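Local structure of gene 2 protein (Enterobacteria phage Sf6, 5C12) at residues A98-D106 with K124-S133; R169-R179 with A251-H259. The protein packages phage DNA as the large terminase subunit, this chain being its metal-binding nuclease domain, while the whole protein probably also binds ATP. The protein carries 1 engineered substitution. One frame throughout, in Å; residues are numbered along the deposited sequence.

Interaction 1. Residues A98-D106 with K124-S133; sequences ADHYLWDGD and KITATMFKGS. With MG (magnesium ion), chain B.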
loop_
_atom_site.group_PDB
_atom_site.type_symbol
_atom_site.label_atom_id
_atom_site.label_comp_id
_atom_site.label_asym_id
_atom_site.label_seq_id
_atom_site.Cartn_x
_atom_site.Cartn_y
_atom_site.Cartn_z
ATOM N N ALA A 98 5.429 14.324 -3.304
ATOM C CA ALA A 98 5.584 13.044 -3.965
ATOM C C ALA A 98 6.452 13.130 -5.202
ATOM O O ALA A 98 6.355 14.076 -5.980
ATOM C CB ALA A 98 4.229 12.441 -4.322
ATOM N N ASP A 99 7.277 12.105 -5.382
ATOM C CA ASP A 99 7.997 11.880 -6.628
ATOM C C ASP A 99 7.192 10.969 -7.536
ATOM O O ASP A 99 7.269 11.074 -8.751
ATOM C CB ASP A 99 9.361 11.246 -6.327
ATOM C CG ASP A 99 10.238 12.150 -5.500
ATOM O OD1 ASP A 99 10.582 13.245 -5.972
ATOM O OD2 ASP A 99 10.580 11.794 -4.354
ATOM N N HIS A 100 6.408 10.079 -6.944
ATOM C CA HIS A 100 5.637 9.078 -7.663
ATOM C C HIS A 100 4.272 8.948 -7.035
ATOM O O HIS A 100 4.150 8.856 -5.821
ATOM C CB HIS A 100 6.349 7.729 -7.602
ATOM C CG HIS A 100 7.767 7.776 -8.056
ATOM N ND1 HIS A 100 8.121 7.894 -9.381
ATOM C CD2 HIS A 100 8.928 7.716 -7.361
ATOM C CE1 HIS A 100 9.438 7.905 -9.481
ATOM N NE2 HIS A 100 9.953 7.791 -8.270
ATOM N N TYR A 101 3.248 8.884 -7.864
ATOM C CA TYR A 101 1.873 8.696 -7.438
ATOM C C TYR A 101 1.302 7.515 -8.191
ATOM O O TYR A 101 1.473 7.425 -9.414
ATOM C CB TYR A 101 1.068 9.921 -7.786
ATOM C CG TYR A 101 -0.412 9.840 -7.598
ATOM C CD1 TYR A 101 -1.246 9.525 -8.644
ATOM C CD2 TYR A 101 -1.000 10.177 -6.375
ATOM C CE1 TYR A 101 -2.602 9.489 -8.491
ATOM C CE2 TYR A 101 -2.360 10.150 -6.213
ATOM C CZ TYR A 101 -3.165 9.801 -7.281
ATOM O OH TYR A 101 -4.535 9.794 -7.183
ATOM N N LEU A 102 0.629 6.632 -7.467
ATOM C CA LEU A 102 -0.096 5.515 -8.057
ATOM C C LEU A 102 -1.558 5.581 -7.677
ATOM O O LEU A 102 -1.921 6.165 -6.647
ATOM C CB LEU A 102 0.481 4.177 -7.610
ATOM C CG LEU A 102 1.978 3.968 -7.856
ATOM C CD1 LEU A 102 2.754 4.385 -6.615
ATOM C CD2 LEU A 102 2.275 2.512 -8.192
ATOM N N TRP A 103 -2.420 4.988 -8.500
ATOM C CA TRP A 103 -3.802 4.831 -8.102
ATOM C C TRP A 103 -4.361 3.556 -8.685
ATOM O O TRP A 103 -3.867 3.069 -9.707
ATOM C CB TRP A 103 -4.647 6.041 -8.526
ATOM C CG TRP A 103 -5.126 5.993 -9.950
ATOM C CD1 TRP A 103 -6.362 5.614 -10.376
ATOM C CD2 TRP A 103 -4.386 6.350 -11.130
ATOM N NE1 TRP A 103 -6.436 5.693 -11.749
ATOM C CE2 TRP A 103 -5.231 6.133 -12.230
ATOM C CE3 TRP A 103 -3.084 6.798 -11.355
ATOM C CZ2 TRP A 103 -4.825 6.374 -13.539
ATOM C CZ3 TRP A 103 -2.671 7.009 -12.649
ATOM C CH2 TRP A 103 -3.544 6.812 -13.727
ATOM N N ASP A 104 -5.392 3.020 -8.045
ATOM C CA ASP A 104 -6.020 1.790 -8.485
ATOM C C ASP A 104 -6.897 2.064 -9.693
ATOM O O ASP A 104 -7.888 2.781 -9.618
ATOM C CB ASP A 104 -6.841 1.183 -7.348
ATOM C CG ASP A 104 -7.589 -0.065 -7.744
ATOM O OD1 ASP A 104 -7.331 -0.642 -8.819
ATOM O OD2 ASP A 104 -8.470 -0.481 -6.965
ATOM N N GLY A 105 -6.494 1.495 -10.826
ATOM C CA GLY A 105 -7.247 1.646 -12.051
ATOM C C GLY A 105 -7.948 0.388 -12.504
ATOM O O GLY A 105 -8.448 0.333 -13.642
ATOM N N ASP A 106 -8.024 -0.612 -11.631
ATOM C CA ASP A 106 -8.578 -1.915 -12.008
ATOM C C ASP A 106 -10.095 -1.859 -12.052
ATOM O O ASP A 106 -10.740 -2.748 -12.615
ATOM C CB ASP A 106 -8.140 -3.001 -11.024
ATOM C CG ASP A 106 -7.514 -4.211 -11.700
ATOM O OD1 ASP A 106 -7.390 -4.223 -12.932
ATOM O OD2 ASP A 106 -7.123 -5.155 -10.975
ATOM N N LYS A 124 7.219 17.620 -11.112
ATOM C CA LYS A 124 7.977 16.414 -11.347
ATOM C C LYS A 124 7.397 15.272 -10.512
ATOM O O LYS A 124 8.012 14.803 -9.543
ATOM C CB LYS A 124 9.449 16.637 -11.001
ATOM C CG LYS A 124 10.398 15.666 -11.678
ATOM C CD LYS A 124 11.629 16.376 -12.224
ATOM C CE LYS A 124 11.271 17.310 -13.372
ATOM N NZ LYS A 124 12.477 17.888 -14.030
ATOM N N ILE A 125 6.193 14.848 -10.891
ATOM C CA ILE A 125 5.507 13.738 -10.226
ATOM C C ILE A 125 5.041 12.769 -11.282
ATOM O O ILE A 125 4.306 13.156 -12.208
ATOM C CB ILE A 125 4.283 14.217 -9.437
ATOM C CG1 ILE A 125 4.680 15.367 -8.523
ATOM C CG2 ILE A 125 3.664 13.052 -8.684
ATOM C CD1 ILE A 125 3.549 15.936 -7.742
ATOM N N THR A 126 5.506 11.529 -11.192
ATOM C CA THR A 126 5.062 10.504 -12.115
ATOM C C THR A 126 3.704 9.985 -11.676
ATOM O O THR A 126 3.373 9.996 -10.493
ATOM C CB THR A 126 6.030 9.323 -12.187
ATOM O OG1 THR A 126 6.085 8.670 -10.912
ATOM C CG2 THR A 126 7.409 9.796 -12.595
ATOM N N ALA A 127 2.919 9.522 -12.635
ATOM C CA ALA A 127 1.604 8.963 -12.378
ATOM C C ALA A 127 1.545 7.573 -12.983
ATOM O O ALA A 127 1.765 7.412 -14.191
ATOM C CB ALA A 127 0.516 9.843 -12.974
ATOM N N THR A 128 1.250 6.576 -12.156
ATOM C CA THR A 128 1.221 5.178 -12.580
ATOM C C THR A 128 -0.095 4.532 -12.203
ATOM O O THR A 128 -0.521 4.633 -11.035
ATOM C CB THR A 128 2.382 4.403 -11.942
ATOM O OG1 THR A 128 3.613 4.958 -12.404
ATOM C CG2 THR A 128 2.304 2.926 -12.288
ATOM N N MET A 129 -0.761 3.903 -13.171
ATOM C CA MET A 129 -2.004 3.214 -12.880
ATOM C C MET A 129 -1.623 1.843 -12.368
ATOM O O MET A 129 -0.889 1.113 -13.020
ATOM C CB MET A 129 -2.899 3.086 -14.119
ATOM C CG MET A 129 -4.094 2.158 -13.854
ATOM S SD MET A 129 -5.204 1.980 -15.264
ATOM C CE MET A 129 -5.774 3.597 -15.176
ATOM N N PHE A 130 -2.133 1.495 -11.201
ATOM C CA PHE A 130 -1.916 0.187 -10.610
ATOM C C PHE A 130 -3.106 -0.694 -10.887
ATOM O O PHE A 130 -4.243 -0.286 -10.655
ATOM C CB PHE A 130 -1.740 0.363 -9.100
ATOM C CG PHE A 130 -1.435 -0.913 -8.351
ATOM C CD1 PHE A 130 -2.447 -1.761 -7.962
ATOM C CD2 PHE A 130 -0.125 -1.226 -8.039
ATOM C CE1 PHE A 130 -2.152 -2.908 -7.242
ATOM C CE2 PHE A 130 0.172 -2.385 -7.335
ATOM C CZ PHE A 130 -0.842 -3.217 -6.976
ATOM N N LYS A 131 -2.844 -1.894 -11.409
ATOM C CA LYS A 131 -3.883 -2.885 -11.651
ATOM C C LYS A 131 -3.475 -4.180 -10.965
ATOM O O LYS A 131 -2.626 -4.923 -11.463
ATOM C CB LYS A 131 -4.089 -3.112 -13.147
ATOM C CG LYS A 131 -4.655 -1.882 -13.901
ATOM C CD LYS A 131 -4.683 -2.087 -15.413
ATOM C CE LYS A 131 -5.534 -3.275 -15.816
ATOM N NZ LYS A 131 -6.965 -3.075 -15.475
ATOM N N GLY A 132 -4.121 -4.431 -9.837
ATOM C CA GLY A 132 -3.778 -5.519 -8.949
ATOM C C GLY A 132 -3.945 -6.881 -9.592
ATOM O O GLY A 132 -3.325 -7.847 -9.147
ATOM N N SER A 133 -4.803 -6.956 -10.606
ATOM C CA SER A 133 -5.101 -8.211 -11.277
ATOM C C SER A 133 -4.043 -8.604 -12.296
ATOM O O SER A 133 -4.050 -9.733 -12.779
ATOM C CB SER A 133 -6.452 -8.139 -11.972
ATOM O OG SER A 133 -6.455 -7.123 -12.953
HETATM MG MG MG B . -9.461 -0.475 -5.202
HETATM O O HOH W 1 10.427 14.271 -8.426
HETATM O O HOH W 2 9.490 11.811 -10.327
HETATM O O HOH W 3 4.206 6.777 -10.447
HETATM O O HOH W 4 -5.913 -2.839 -8.352
HETATM O O HOH W 5 -8.490 -0.734 -15.868
HETATM O O HOH W 6 -7.959 -1.350 -4.406
HETATM O O HOH W 7 -10.657 -0.205 -4.043
#
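Asp106 meets three groups of 131-133 just past the ends of two parallel strands. Its OD1 forms a salt bridge with Lys131 NZ at 2.8 Å, met nearly along the C-O bond. Its OD2 takes two bonds from one residue. Ser133 OG reaches it at 2.9 Å on the syn lone pair, and Ser133 N comes from the same syn side, 27° out of the carboxylate plane. The Ser133 hydroxyl sits between its own backbone N and carbonyl carbon (chi1 61°), which turns it to the carboxylate. Lys131 bends at its last two torsions to bring NZ round to OD1.

Behind this, strands 100-104 and 126-130 pair in parallel through a ladder of backbone hydrogen bonds that ends with Gly105 N to Phe130 O at 2.9 Å. His100 and Thr126 lie side by side, with Thr126 OG1 in the plane of the imidazole and hydrogen-bonded to His100 ND1 at 2.7 Å. On the face that carries Trp103, the indole lies over the neighbouring strand. Met129 CA stands 3.9 Å from the centroid of its six-membered ring, a CH-pi contact, while Met129 CE bends back to CZ2. Trp103 NE1 bonds to Gly109 O.

Helix 113-119 completes a beta-alpha-beta unit with these strands. Asp104 ends the first strand and coordinates a modelled magnesium position through OD2 at 2.0 Å. Its OD1 accepts Asp106 N in an Asx turn and also a water held by Gly132 N. These bonds to OD1 probably help set the rotation of the carboxylate, with OD2 turned to the metal position.

Interaction 2. Residues R169-R179 with A251-H259; sequences RAQFYYALADR and ADALMMCMH. With MG (magnesium ion), chain C.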
loop_
_atom_site.group_PDB
_atom_site.type_symbol
_atom_site.label_atom_id
_atom_site.label_comp_id
_atom_site.label_asym_id
_atom_site.label_seq_id
_atom_site.Cartn_x
_atom_site.Cartn_y
_atom_site.Cartn_z
ATOM N N ARG A 169 -1.528 -7.535 -6.824
ATOM C CA ARG A 169 -2.166 -7.325 -5.531
ATOM C C ARG A 169 -1.458 -8.215 -4.492
ATOM O O ARG A 169 -1.117 -7.771 -3.396
ATOM C CB ARG A 169 -3.662 -7.664 -5.598
ATOM C CG ARG A 169 -4.397 -7.633 -4.255
ATOM C CD ARG A 169 -5.914 -7.844 -4.487
ATOM N NE ARG A 169 -6.696 -7.935 -3.246
ATOM C CZ ARG A 169 -7.096 -6.890 -2.529
ATOM N NH1 ARG A 169 -6.787 -5.648 -2.899
ATOM N NH2 ARG A 169 -7.811 -7.086 -1.427
ATOM N N ALA A 170 -1.244 -9.480 -4.817
ATOM C CA ALA A 170 -0.558 -10.370 -3.892
ATOM C C ALA A 170 0.899 -9.985 -3.730
ATOM O O ALA A 170 1.422 -9.959 -2.616
ATOM C CB ALA A 170 -0.677 -11.812 -4.343
ATOM N N GLN A 171 1.569 -9.701 -4.829
ATOM C CA GLN A 171 2.979 -9.338 -4.778
ATOM C C GLN A 171 3.233 -8.159 -3.844
ATOM O O GLN A 171 4.121 -8.203 -2.991
ATOM C CB GLN A 171 3.466 -8.996 -6.177
ATOM C CG GLN A 171 4.895 -8.509 -6.268
ATOM C CD GLN A 171 5.271 -8.227 -7.690
ATOM O OE1 GLN A 171 4.436 -7.802 -8.491
ATOM N NE2 GLN A 171 6.521 -8.476 -8.022
ATOM N N PHE A 172 2.451 -7.103 -3.989
ATOM C CA PHE A 172 2.734 -5.909 -3.201
ATOM C C PHE A 172 2.184 -5.964 -1.798
ATOM O O PHE A 172 2.794 -5.367 -0.906
ATOM C CB PHE A 172 2.413 -4.642 -3.990
ATOM C CG PHE A 172 3.351 -4.476 -5.134
ATOM C CD1 PHE A 172 4.674 -4.155 -4.888
ATOM C CD2 PHE A 172 2.971 -4.783 -6.427
ATOM C CE1 PHE A 172 5.579 -4.057 -5.905
ATOM C CE2 PHE A 172 3.883 -4.690 -7.466
ATOM C CZ PHE A 172 5.187 -4.337 -7.200
ATOM N N TYR A 173 1.098 -6.699 -1.545
ATOM C CA TYR A 173 0.689 -6.914 -0.156
ATOM C C TYR A 173 1.745 -7.747 0.578
ATOM O O TYR A 173 2.021 -7.502 1.754
ATOM C CB TYR A 173 -0.692 -7.566 -0.034
ATOM C CG TYR A 173 -1.798 -6.594 0.299
ATOM C CD1 TYR A 173 -1.749 -5.864 1.478
ATOM C CD2 TYR A 173 -2.887 -6.377 -0.556
ATOM C CE1 TYR A 173 -2.709 -4.993 1.798
ATOM C CE2 TYR A 173 -3.876 -5.478 -0.236
ATOM C CZ TYR A 173 -3.777 -4.777 0.958
ATOM O OH TYR A 173 -4.725 -3.863 1.302
ATOM N N TYR A 174 2.367 -8.711 -0.096
ATOM C CA TYR A 174 3.433 -9.482 0.547
ATOM C C TYR A 174 4.730 -8.668 0.674
ATOM O O TYR A 174 5.510 -8.915 1.586
ATOM C CB TYR A 174 3.671 -10.817 -0.169
ATOM C CG TYR A 174 2.758 -11.896 0.349
ATOM C CD1 TYR A 174 3.071 -12.581 1.522
ATOM C CD2 TYR A 174 1.552 -12.201 -0.285
ATOM C CE1 TYR A 174 2.222 -13.553 2.018
ATOM C CE2 TYR A 174 0.709 -13.176 0.213
ATOM C CZ TYR A 174 1.044 -13.846 1.366
ATOM O OH TYR A 174 0.199 -14.819 1.862
ATOM N N ALA A 175 4.963 -7.711 -0.225
ATOM C CA ALA A 175 6.085 -6.799 -0.061
ATOM C C ALA A 175 5.892 -6.047 1.250
ATOM O O ALA A 175 6.835 -5.875 2.033
ATOM C CB ALA A 175 6.172 -5.813 -1.242
ATOM N N LEU A 176 4.670 -5.618 1.475
ATOM C CA LEU A 176 4.324 -4.908 2.708
ATOM C C LEU A 176 4.508 -5.843 3.909
ATOM O O LEU A 176 5.144 -5.483 4.910
ATOM C CB LEU A 176 2.899 -4.401 2.612
ATOM C CG LEU A 176 2.256 -3.756 3.846
ATOM C CD1 LEU A 176 3.133 -2.601 4.296
ATOM C CD2 LEU A 176 0.854 -3.290 3.513
ATOM N N ALA A 177 3.938 -7.044 3.820
ATOM C CA ALA A 177 4.016 -7.983 4.917
ATOM C C ALA A 177 5.464 -8.331 5.242
ATOM O O ALA A 177 5.833 -8.417 6.415
ATOM C CB ALA A 177 3.208 -9.216 4.627
ATOM N N ASP A 178 6.292 -8.542 4.225
ATOM C CA ASP A 178 7.700 -8.848 4.442
ATOM C C ASP A 178 8.429 -7.689 5.123
ATOM O O ASP A 178 9.198 -7.916 6.069
ATOM C CB ASP A 178 8.396 -9.193 3.121
ATOM C CG ASP A 178 7.977 -10.523 2.545
ATOM O OD1 ASP A 178 7.247 -11.287 3.197
ATOM O OD2 ASP A 178 8.416 -10.807 1.394
ATOM N N ARG A 179 8.183 -6.459 4.684
ATOM C CA ARG A 179 8.785 -5.298 5.342
ATOM C C ARG A 179 8.386 -5.256 6.808
ATOM O O ARG A 179 9.222 -5.035 7.690
ATOM C CB ARG A 179 8.367 -3.981 4.698
ATOM C CG ARG A 179 9.021 -3.686 3.371
ATOM C CD ARG A 179 8.533 -2.299 2.972
ATOM N NE ARG A 179 9.005 -1.891 1.665
ATOM C CZ ARG A 179 9.963 -1.004 1.436
ATOM N NH1 ARG A 179 10.601 -0.358 2.406
ATOM N NH2 ARG A 179 10.261 -0.719 0.185
ATOM N N ALA A 251 -5.624 0.257 3.610
ATOM C CA ALA A 251 -4.672 -0.837 3.399
ATOM C C ALA A 251 -4.239 -0.930 1.948
ATOM O O ALA A 251 -3.064 -1.087 1.660
ATOM C CB ALA A 251 -5.271 -2.182 3.850
ATOM N N ASP A 252 -5.204 -0.807 1.035
ATOM C CA ASP A 252 -4.882 -0.925 -0.392
ATOM C C ASP A 252 -3.990 0.225 -0.853
ATOM O O ASP A 252 -3.096 0.049 -1.678
ATOM C CB ASP A 252 -6.168 -0.930 -1.229
ATOM C CG ASP A 252 -6.918 -2.255 -1.182
ATOM O OD1 ASP A 252 -6.447 -3.254 -0.587
ATOM O OD2 ASP A 252 -8.023 -2.285 -1.756
ATOM N N ALA A 253 -4.267 1.422 -0.360
ATOM C CA ALA A 253 -3.477 2.604 -0.683
ATOM C C ALA A 253 -2.029 2.404 -0.227
ATOM O O ALA A 253 -1.068 2.646 -0.963
ATOM C CB ALA A 253 -4.098 3.836 -0.048
ATOM N N LEU A 254 -1.855 1.873 0.987
ATOM C CA LEU A 254 -0.520 1.628 1.500
ATOM C C LEU A 254 0.189 0.554 0.661
ATOM O O LEU A 254 1.365 0.681 0.334
ATOM C CB LEU A 254 -0.577 1.271 2.991
ATOM C CG LEU A 254 0.790 0.931 3.585
ATOM C CD1 LEU A 254 1.722 2.112 3.557
ATOM C CD2 LEU A 254 0.606 0.405 4.997
ATOM N N MET A 255 -0.534 -0.507 0.341
ATOM C CA MET A 255 -0.001 -1.591 -0.461
ATOM C C MET A 255 0.522 -1.072 -1.799
ATOM O O MET A 255 1.628 -1.447 -2.259
ATOM C CB MET A 255 -1.089 -2.655 -0.663
ATOM C CG MET A 255 -0.680 -3.764 -1.648
ATOM S SD MET A 255 -0.994 -3.417 -3.383
ATOM C CE MET A 255 -2.756 -3.527 -3.359
ATOM N N MET A 256 -0.261 -0.228 -2.465
ATOM C CA MET A 256 0.165 0.267 -3.768
ATOM C C MET A 256 1.440 1.093 -3.700
ATOM O O MET A 256 2.253 1.094 -4.618
ATOM C CB MET A 256 -0.977 1.028 -4.460
ATOM C CG MET A 256 -2.103 0.103 -4.857
ATOM S SD MET A 256 -3.449 0.934 -5.756
ATOM C CE MET A 256 -4.220 1.830 -4.416
ATOM N N CYS A 257 1.611 1.806 -2.603
ATOM C CA CYS A 257 2.833 2.553 -2.320
ATOM C C CYS A 257 4.101 1.727 -2.266
ATOM O O CYS A 257 5.191 2.281 -2.300
ATOM C CB CYS A 257 2.723 3.225 -0.958
ATOM S SG CYS A 257 1.808 4.686 -1.063
ATOM N N MET A 258 3.963 0.413 -2.104
ATOM C CA MET A 258 5.105 -0.472 -2.069
ATOM C C MET A 258 5.767 -0.594 -3.399
ATOM O O MET A 258 6.906 -0.997 -3.473
ATOM C CB MET A 258 4.701 -1.880 -1.597
ATOM C CG MET A 258 4.072 -1.904 -0.209
ATOM S SD MET A 258 5.269 -1.499 1.093
ATOM C CE MET A 258 4.912 0.219 1.402
ATOM N N HIS A 259 5.058 -0.215 -4.468
ATOM C CA HIS A 259 5.643 -0.319 -5.780
ATOM C C HIS A 259 6.178 1.052 -6.110
ATOM O O HIS A 259 5.399 2.009 -6.188
ATOM C CB HIS A 259 4.584 -0.756 -6.780
ATOM C CG HIS A 259 5.088 -0.874 -8.178
ATOM N ND1 HIS A 259 6.344 -1.349 -8.485
ATOM C CD2 HIS A 259 4.500 -0.566 -9.357
ATOM C CE1 HIS A 259 6.507 -1.335 -9.794
ATOM N NE2 HIS A 259 5.404 -0.866 -10.346
HETATM MG MG MG C . -9.411 -0.981 -2.838
HETATM O O HOH W 8 -8.976 -4.702 -1.184
HETATM O O HOH W 9 8.379 -2.156 -1.385
HETATM O O HOH W 6 -7.959 -1.350 -4.406
HETATM O O HOH W 7 -10.657 -0.205 -4.043
HETATM O O HOH W 10 -10.709 -0.748 -1.232
HETATM O O HOH W 11 -10.348 -2.747 -3.364
#
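Tyr173 and Arg169 both reach Asp252 OD1. The phenol OH donates to it at 2.6 Å, on the anti lone pair, away from OD2. The bond from Arg169 NH1 is longer, 3.3 Å, and weak, but makes a salt bridge; the guanidinium and carboxylate planes are nearly perpendicular, 86° apart. A water links Arg169 NH2 to Asp252 OD2, and Met234 O also holds NH2. OD2, the other carboxylate oxygen, binds magnesium at 2.2 Å. Asp52 binds the same ion.

Met255 packs on the Tyr173 ring. Its CG lies over one ring face, 3.6 Å from the centroid, in a CH-pi contact. The chain then bends at chi2 and chi3, so SD turns toward Phe172 CB and CE returns to the Tyr173 rim near CE2. Ala251 CB presses on the phenol oxygen.

Farther along, Phe172 is covered on one face by His259 CB, 3.7 Å from its centroid, and on the other by Gln171 CG. Met258 packs against Phe172 and Leu176 through CB and CG, and its SD lies 3.8 Å from Arg179 NE. A water joins Arg179 NH2 to Met258 O, while Arg179 NH1 bonds to Met198 O. Leu176 and Leu254 meet through their methyls at about a right angle, beside Leu218 of helix 208-218.

Helix segments 169-179 and 251-256 cross at 87°, with their axes 8.9 Å apart at closest approach. Tyr173 and Arg169 are consistent with second-shell residues of an acidic metal site, in the RNase H-like fold that large terminase nuclease domains have.

Interaction 1 and interaction 2 supply aspartates to one metal centre. Asp104, at the end of strand 100-104, coordinates one magnesium position, and Asp252, on helix 249-256, the other. The two magnesium positions are only 2.4 Å apart, too close to be filled together, so they are probably alternatives. Two waters lie within bonding distance of both. Asp52 lies about 5 Å from Asp104 and 3 Å from Asp252 between side chains. The contact centres are 13 Å apart, yet the contacts touch. The Phe130 ring packs on two methionines, with CZ 3.6 Å from Met255 SD and CD1 3.6 Å from Met256 SD. Gly132 O probably accepts a hydrogen bond from Arg169 N at 3.0 Å.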